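Local coordinates for protein lantibiotic dehydratase (Microbispora corallina, PDB 5EHK) that acts as the tRNA-dependent lantibiotic dehydratase of NAI-107 biosynthesis, probably glutamylating serine and threonine residues of the precursor peptide and then eliminating glutamate, at residues A[691-695]-A[696-700]; A[672-675]-A[676-679]; A[833-836]-A[837-841]. All blocks are in the same frame, centred on the assembly; numbering follows the deposited sequence.

Interaction 1: residues A[691-695]-A[696-700]; sequences LWRMD and QLRGP
Asp695 and Arg698 lie side by side and point the same way, so that OD2 of Asp695 comes over one face of the Arg698 guanidinium. This OD2 of Asp695 is 3.1 Å from NH2 of Arg698, and the two flat groups are turned 59° against each other. Approach over a face makes this salt bridge mainly electrostatic, without a directed N-H bond. Arg698 can reach back because its chain is extended from CG to NE. Arg693 holds the same carboxylate differently, side-on with two nitrogens: its NE donates to OD1 of Asp695 at 2.9 Å, and its NH2 donates to OD2 of Asp695 at 3.1 Å, each carboxylate oxygen accepting on its syn lone pair. A bend at chi3 (53°) swings the Arg693 guanidinium round into this position, where its NH1 also bonds to Ser672 O.

The buried part is apolar. Met694 CB meets Leu697 CD1 at 4.1 Å, and both side chains are buried, Met694 against Leu749, Leu753 and Leu759, Leu697 against Leu753, Trp710 and Trp717. Flexible methionine and branched leucine suit a place surrounded by leucine and tryptophan side chains. The chain itself turns through two backbone bonds, Leu697 N to Met694 O (3.1 Å) and Arg698 N to Asp695 O (2.9 Å). The charged part, though held by bonds, is only partly buried; Ala460 of the second subunit packs on Arg693 and Asp695.

A short acid between two long bases can serve both at once. The two NH2 groups of Arg693 and Arg698 come within 4.0 Å, and the shared carboxylate probably offsets their charges, tying strand 685-693 to the turn that follows it.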
loop_
_atom_site.group_PDB
_atom_site.type_symbol
_atom_site.label_atom_id
_atom_site.label_comp_id
_atom_site.label_asym_id
_atom_site.label_seq_id
_atom_site.Cartn_x
_atom_site.Cartn_y
_atom_site.Cartn_z
ATOM N N LEU A 691 -30.577 -6.498 7.528
ATOM C CA LEU A 691 -30.037 -5.580 6.534
ATOM C C LEU A 691 -30.369 -5.875 5.064
ATOM O O LEU A 691 -30.019 -6.932 4.547
ATOM C CB LEU A 691 -28.541 -5.648 6.685
ATOM C CG LEU A 691 -27.939 -4.315 7.007
ATOM C CD1 LEU A 691 -26.486 -4.571 7.400
ATOM C CD2 LEU A 691 -28.090 -3.478 5.744
ATOM N N TRP A 692 -30.994 -4.925 4.377
ATOM C CA TRP A 692 -31.304 -5.099 2.950
ATOM C C TRP A 692 -30.630 -4.045 2.074
ATOM O O TRP A 692 -30.871 -2.851 2.249
ATOM C CB TRP A 692 -32.824 -5.027 2.708
ATOM C CG TRP A 692 -33.567 -6.238 3.146
ATOM C CD1 TRP A 692 -33.799 -7.354 2.412
ATOM C CD2 TRP A 692 -34.181 -6.457 4.421
ATOM N NE1 TRP A 692 -34.511 -8.265 3.148
ATOM C CE2 TRP A 692 -34.758 -7.738 4.389
ATOM C CE3 TRP A 692 -34.292 -5.697 5.586
ATOM C CZ2 TRP A 692 -35.440 -8.277 5.475
ATOM C CZ3 TRP A 692 -34.956 -6.232 6.659
ATOM C CH2 TRP A 692 -35.526 -7.515 6.598
ATOM N N ARG A 693 -29.803 -4.461 1.120
ATOM C CA ARG A 693 -29.256 -3.483 0.181
ATOM C C ARG A 693 -30.354 -3.100 -0.780
ATOM O O ARG A 693 -31.316 -3.834 -0.922
ATOM C CB ARG A 693 -28.066 -4.020 -0.599
ATOM C CG ARG A 693 -26.906 -4.524 0.247
ATOM C CD ARG A 693 -25.689 -4.820 -0.636
ATOM N NE ARG A 693 -25.334 -3.681 -1.476
ATOM C CZ ARG A 693 -24.150 -3.092 -1.434
ATOM N NH1 ARG A 693 -23.213 -3.559 -0.622
ATOM N NH2 ARG A 693 -23.903 -2.057 -2.210
ATOM N N MET A 694 -30.233 -1.940 -1.416
ATOM C CA MET A 694 -31.257 -1.496 -2.361
ATOM C C MET A 694 -30.733 -1.188 -3.776
ATOM O O MET A 694 -31.315 -0.345 -4.460
ATOM C CB MET A 694 -31.983 -0.265 -1.816
ATOM C CG MET A 694 -32.560 -0.441 -0.436
ATOM S SD MET A 694 -33.563 0.982 0.045
ATOM C CE MET A 694 -32.546 2.262 -0.625
ATOM N N ASP A 695 -29.651 -1.853 -4.199
ATOM C CA ASP A 695 -29.033 -1.635 -5.521
ATOM C C ASP A 695 -30.041 -1.806 -6.685
ATOM O O ASP A 695 -30.188 -0.936 -7.552
ATOM C CB ASP A 695 -27.878 -2.611 -5.744
ATOM C CG ASP A 695 -26.916 -2.679 -4.567
ATOM O OD1 ASP A 695 -27.251 -3.334 -3.557
ATOM O OD2 ASP A 695 -25.818 -2.095 -4.651
ATOM N N GLN A 696 -30.752 -2.928 -6.672
ATOM C CA GLN A 696 -31.732 -3.255 -7.707
ATOM C C GLN A 696 -32.758 -2.148 -7.911
ATOM O O GLN A 696 -33.388 -2.061 -8.962
ATOM C CB GLN A 696 -32.498 -4.515 -7.316
ATOM C CG GLN A 696 -31.695 -5.795 -7.313
ATOM C CD GLN A 696 -32.516 -6.948 -6.780
ATOM O OE1 GLN A 696 -33.492 -6.740 -6.043
ATOM N NE2 GLN A 696 -32.132 -8.170 -7.142
ATOM N N LEU A 697 -32.967 -1.338 -6.882
ATOM C CA LEU A 697 -33.996 -0.318 -6.939
ATOM C C LEU A 697 -33.484 1.004 -7.516
ATOM O O LEU A 697 -34.261 1.949 -7.690
ATOM C CB LEU A 697 -34.588 -0.098 -5.545
ATOM C CG LEU A 697 -35.460 -1.199 -4.949
ATOM C CD1 LEU A 697 -35.642 -0.954 -3.472
ATOM C CD2 LEU A 697 -36.796 -1.217 -5.634
ATOM N N ARG A 698 -32.187 1.079 -7.810
ATOM C CA ARG A 698 -31.599 2.353 -8.224
ATOM C C ARG A 698 -32.060 2.739 -9.617
ATOM O O ARG A 698 -32.469 3.878 -9.855
ATOM C CB ARG A 698 -30.075 2.292 -8.184
ATOM C CG ARG A 698 -29.505 2.343 -6.788
ATOM C CD ARG A 698 -28.042 1.968 -6.802
ATOM N NE ARG A 698 -27.529 1.714 -5.460
ATOM C CZ ARG A 698 -26.374 1.101 -5.209
ATOM N NH1 ARG A 698 -25.618 0.671 -6.209
ATOM N NH2 ARG A 698 -25.977 0.910 -3.957
ATOM N N GLY A 699 -31.997 1.772 -10.528
ATOM C CA GLY A 699 -32.484 1.948 -11.880
ATOM C C GLY A 699 -33.978 2.211 -11.996
ATOM O O GLY A 699 -34.377 3.089 -12.759
ATOM N N PRO A 700 -34.815 1.432 -11.281
ATOM C CA PRO A 700 -36.259 1.714 -11.284
ATOM C C PRO A 700 -36.622 3.038 -10.614
ATOM O O PRO A 700 -37.669 3.613 -10.916
ATOM C CB PRO A 700 -36.853 0.532 -10.516
ATOM C CG PRO A 700 -35.888 -0.567 -10.714
ATOM C CD PRO A 700 -34.530 0.088 -10.754
#

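Interaction 2: residues A[672-675]-A[676-679]; sequences SEMP and FLPG
Leu677 reaches back over the turn that precedes it, and each of its two methyl groups finds a different residue. CD1 of Leu677 lies 4.0 Å from CA of Ser672, while CD2 of Leu677 comes to 4.2 Å from CB of Met674. With CG set beside the backbone N (chi1 -75°), the fork of the leucine opens toward the incoming chain; the two branches let one side chain cover two points of the turn. The same leucine also packs on Trp668.

Met674 points toward the strand, and its CB sits 3.7 Å from the carbonyl O of Phe676. Beyond CG its chain bends twice, which a flexible thioether does at little cost. Ala467 of the second subunit packs on both Met674 and Pro675.

Phe676 is the residue most covered by the contact, though much of that covering is simply the adjoining peptide of Pro675. Its CB leaves the strand on the side opposite that of Leu677, and with CG opposite the backbone N (chi1 172°) the ring runs on to meet Trp692, with planes about 40° apart, and packs on Pro690 and Arg475. Pro675 suits the corner between them, since its closed ring holds phi near the value the turn needs.

Backbone bonds from Pro675 to Arg693 and from Leu677 to Leu691 then begin the antiparallel pairing, while Gly679 makes backbone bonds to Arg475 and Ile477, at the start of the neighbouring strand 476-479. This is the entry into a beta-hairpin, strands 676-682 and 685-693, whose first strand also runs parallel to strand 476-479.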
loop_
_atom_site.group_PDB
_atom_site.type_symbol
_atom_site.label_atom_id
_atom_site.label_comp_id
_atom_site.label_asym_id
_atom_site.label_seq_id
_atom_site.Cartn_x
_atom_site.Cartn_y
_atom_site.Cartn_z
ATOM N N SER A 672 -20.516 -7.454 3.466
ATOM C CA SER A 672 -21.407 -6.310 3.416
ATOM C C SER A 672 -22.042 -6.138 2.032
ATOM O O SER A 672 -22.999 -5.372 1.861
ATOM C CB SER A 672 -20.647 -5.059 3.861
ATOM O OG SER A 672 -20.941 -3.957 3.043
ATOM N N GLU A 673 -21.524 -6.875 1.052
ATOM C CA GLU A 673 -22.018 -6.767 -0.319
ATOM C C GLU A 673 -23.300 -7.579 -0.569
ATOM O O GLU A 673 -24.015 -7.320 -1.549
ATOM C CB GLU A 673 -20.944 -7.201 -1.319
ATOM C CG GLU A 673 -19.656 -6.387 -1.258
ATOM C CD GLU A 673 -19.885 -4.905 -1.533
ATOM O OE1 GLU A 673 -20.684 -4.581 -2.444
ATOM O OE2 GLU A 673 -19.253 -4.068 -0.841
ATOM N N MET A 674 -23.575 -8.550 0.309
ATOM C CA MET A 674 -24.745 -9.400 0.189
ATOM C C MET A 674 -26.002 -8.530 0.164
ATOM O O MET A 674 -26.022 -7.465 0.781
ATOM C CB MET A 674 -24.794 -10.398 1.341
ATOM C CG MET A 674 -23.626 -11.391 1.402
ATOM S SD MET A 674 -23.746 -12.648 0.116
ATOM C CE MET A 674 -25.464 -13.053 0.332
ATOM N N PRO A 675 -27.024 -8.936 -0.615
ATOM C CA PRO A 675 -28.273 -8.166 -0.717
ATOM C C PRO A 675 -29.030 -8.188 0.596
ATOM O O PRO A 675 -29.720 -7.223 0.935
ATOM C CB PRO A 675 -29.075 -8.916 -1.790
ATOM C CG PRO A 675 -28.503 -10.294 -1.808
ATOM C CD PRO A 675 -27.043 -10.143 -1.459
ATOM N N PHE A 676 -28.906 -9.289 1.331
ATOM C CA PHE A 676 -29.481 -9.346 2.660
ATOM C C PHE A 676 -28.500 -9.923 3.630
ATOM O O PHE A 676 -27.879 -10.942 3.347
ATOM C CB PHE A 676 -30.784 -10.159 2.714
ATOM C CG PHE A 676 -31.290 -10.389 4.114
ATOM C CD1 PHE A 676 -31.910 -9.356 4.822
ATOM C CD2 PHE A 676 -31.130 -11.625 4.732
ATOM C CE1 PHE A 676 -32.361 -9.553 6.125
ATOM C CE2 PHE A 676 -31.585 -11.833 6.021
ATOM C CZ PHE A 676 -32.194 -10.797 6.723
ATOM N N LEU A 677 -28.381 -9.250 4.773
ATOM C CA LEU A 677 -27.630 -9.722 5.938
ATOM C C LEU A 677 -28.538 -9.878 7.159
ATOM O O LEU A 677 -29.234 -8.933 7.557
ATOM C CB LEU A 677 -26.487 -8.762 6.264
ATOM C CG LEU A 677 -25.281 -8.828 5.341
ATOM C CD1 LEU A 677 -24.440 -7.641 5.635
ATOM C CD2 LEU A 677 -24.486 -10.138 5.537
ATOM N N PRO A 678 -28.538 -11.076 7.756
ATOM C CA PRO A 678 -29.378 -11.398 8.916
ATOM C C PRO A 678 -28.985 -10.555 10.115
ATOM O O PRO A 678 -27.800 -10.237 10.225
ATOM C CB PRO A 678 -29.017 -12.857 9.208
ATOM C CG PRO A 678 -27.635 -13.008 8.684
ATOM C CD PRO A 678 -27.555 -12.132 7.468
ATOM N N GLY A 679 -29.949 -10.175 10.962
ATOM C CA GLY A 679 -29.645 -9.605 12.265
ATOM C C GLY A 679 -28.871 -10.630 13.085
ATOM O O GLY A 679 -29.060 -11.828 12.912
#

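Interaction 3: residues A[833-836]-A[837-841]; sequences DFLR and DQVPV
Phe834 turns one face of its ring to Gln838, one helical turn further on, and its side chain can be followed outward atom by atom. CB of Phe834 is 4.2 Å from the amide OE1 of Gln838. With CG opposite the backbone N (chi1 -168°), the ring is brought alongside the next turn. CD1 of Phe834 meets OE1 of Gln838 at 3.7 Å, and CE1 of Phe834 meets CB of Gln838 at 3.6 Å. On the other flank CD2 of Phe834 touches CG2 of Val839 at 3.7 Å, an oblique approach that CE2 shares, and CZ at the tip faces Gln838 CB. That methylene stands over the middle of the ring, 11° off its normal, a clear CH-pi contact. A flat aromatic suits the place because it can receive the aliphatic root of a glutamine on its face. Val839 CG2 lies alongside Leu835 CD2, at 3.8 Å.

The backbone here leaves the regular alpha pattern. Phe834 O takes two bonds, from Gln838 N at 2.7 Å and from Val839 N at 3.1 Å, which arrive from opposite faces of its carbonyl plane; the second spans five residues, as in a pi-turn. Pro840, with no N-H for Arg836 O, suits this irregular turn; its ring lies beside the carbonyls of Leu835 and Arg836.

The polar side chains pair with neighbours. Asp833 OD1 pairs with Arg836 NH2 and with Arg942, Asp833 OD2 bonds to Ser230 OG of the second subunit, Asp837 pairs with Arg942, and Arg836 NH1 reaches Leu938 O. Helix 920-942 thus flanks this bend between helices 828-837 and 839-848, strand 853-861 covers Leu835 and Val839, and Trp893 of helix 875-895 meets the Phe834 ring nearly at right angles.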
loop_
_atom_site.group_PDB
_atom_site.type_symbol
_atom_site.label_atom_id
_atom_site.label_comp_id
_atom_site.label_asym_id
_atom_site.label_seq_id
_atom_site.Cartn_x
_atom_site.Cartn_y
_atom_site.Cartn_z
ATOM N N ASP A 833 31.444 -6.133 -3.570
ATOM C CA ASP A 833 32.511 -5.804 -4.535
ATOM C C ASP A 833 32.971 -4.358 -4.422
ATOM O O ASP A 833 34.172 -4.084 -4.463
ATOM C CB ASP A 833 32.106 -6.081 -5.994
ATOM C CG ASP A 833 32.316 -7.536 -6.395
ATOM O OD1 ASP A 833 33.110 -8.231 -5.711
ATOM O OD2 ASP A 833 31.659 -7.994 -7.366
ATOM N N PHE A 834 32.014 -3.441 -4.273
ATOM C CA PHE A 834 32.333 -2.028 -4.143
ATOM C C PHE A 834 33.208 -1.805 -2.887
ATOM O O PHE A 834 34.188 -1.056 -2.919
ATOM C CB PHE A 834 31.051 -1.188 -4.107
ATOM C CG PHE A 834 31.296 0.292 -4.264
ATOM C CD1 PHE A 834 31.369 0.855 -5.522
ATOM C CD2 PHE A 834 31.500 1.095 -3.152
ATOM C CE1 PHE A 834 31.610 2.170 -5.677
ATOM C CE2 PHE A 834 31.755 2.423 -3.301
ATOM C CZ PHE A 834 31.815 2.971 -4.574
ATOM N N LEU A 835 32.834 -2.480 -1.797
ATOM C CA LEU A 835 33.590 -2.474 -0.552
ATOM C C LEU A 835 34.995 -3.064 -0.672
ATOM O O LEU A 835 35.943 -2.555 -0.065
ATOM C CB LEU A 835 32.817 -3.210 0.538
ATOM C CG LEU A 835 31.562 -2.512 1.072
ATOM C CD1 LEU A 835 30.714 -3.463 1.902
ATOM C CD2 LEU A 835 31.943 -1.253 1.868
ATOM N N ARG A 836 35.132 -4.142 -1.438
ATOM C CA ARG A 836 36.441 -4.770 -1.636
ATOM C C ARG A 836 37.389 -3.884 -2.452
ATOM O O ARG A 836 38.553 -3.707 -2.090
ATOM C CB ARG A 836 36.283 -6.160 -2.278
ATOM C CG ARG A 836 35.720 -7.216 -1.315
ATOM C CD ARG A 836 35.743 -8.626 -1.871
ATOM N NE ARG A 836 34.549 -8.921 -2.656
ATOM C CZ ARG A 836 33.544 -9.692 -2.252
ATOM N NH1 ARG A 836 33.589 -10.292 -1.069
ATOM N NH2 ARG A 836 32.500 -9.883 -3.052
ATOM N N ASP A 837 36.858 -3.290 -3.516
ATOM C CA ASP A 837 37.655 -2.624 -4.524
ATOM C C ASP A 837 37.650 -1.092 -4.513
ATOM O O ASP A 837 38.674 -0.481 -4.774
ATOM C CB ASP A 837 37.182 -3.078 -5.907
ATOM C CG ASP A 837 37.276 -4.574 -6.106
ATOM O OD1 ASP A 837 38.124 -5.236 -5.478
ATOM O OD2 ASP A 837 36.500 -5.089 -6.921
ATOM N N GLN A 838 36.505 -0.473 -4.248
ATOM C CA GLN A 838 36.362 0.980 -4.424
ATOM C C GLN A 838 36.495 1.800 -3.132
ATOM O O GLN A 838 37.088 2.876 -3.145
ATOM C CB GLN A 838 35.040 1.340 -5.130
ATOM C CG GLN A 838 35.074 1.247 -6.651
ATOM C CD GLN A 838 35.091 -0.186 -7.173
ATOM O OE1 GLN A 838 34.290 -1.033 -6.751
ATOM N NE2 GLN A 838 36.010 -0.464 -8.089
ATOM N N VAL A 839 35.894 1.325 -2.040
ATOM C CA VAL A 839 35.985 2.019 -0.754
ATOM C C VAL A 839 37.466 2.191 -0.268
ATOM O O VAL A 839 37.837 3.261 0.232
ATOM C CB VAL A 839 35.019 1.394 0.306
ATOM C CG1 VAL A 839 35.202 2.049 1.682
ATOM C CG2 VAL A 839 33.572 1.587 -0.142
ATOM N N PRO A 840 38.318 1.154 -0.465
ATOM C CA PRO A 840 39.741 1.342 -0.164
ATOM C C PRO A 840 40.324 2.549 -0.865
ATOM O O PRO A 840 41.112 3.270 -0.243
ATOM C CB PRO A 840 40.375 0.073 -0.709
ATOM C CG PRO A 840 39.334 -0.944 -0.492
ATOM C CD PRO A 840 38.036 -0.260 -0.787
ATOM N N VAL A 841 39.932 2.791 -2.114
ATOM C CA VAL A 841 40.430 3.975 -2.805
ATOM C C VAL A 841 39.991 5.255 -2.088
ATOM O O VAL A 841 40.743 6.196 -1.962
ATOM C CB VAL A 841 40.020 3.988 -4.271
ATOM C CG1 VAL A 841 40.408 5.293 -4.920
ATOM C CG2 VAL A 841 40.667 2.834 -4.986
#

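Overall arrangement
Along the chain interaction 2 comes first, then interaction 1, then interaction 3. The first two belong to one hairpin: interaction 2 leads into strand 676-682 and interaction 1 leaves strand 685-693, its antiparallel neighbour. Their centres are 12 Å apart, because the antiparallel strands begin and end side by side, close to the second subunit. Interaction 3 is remote, with its centre 68 Å from that of interaction 1 and nearest atoms about 54 Å apart; it lies in the C-terminal portion of the protein, among helices and beside strand 853-861. All three contacts touch the second subunit, so the dimer interface engages both the N-terminal and C-terminal portions of the dehydratase.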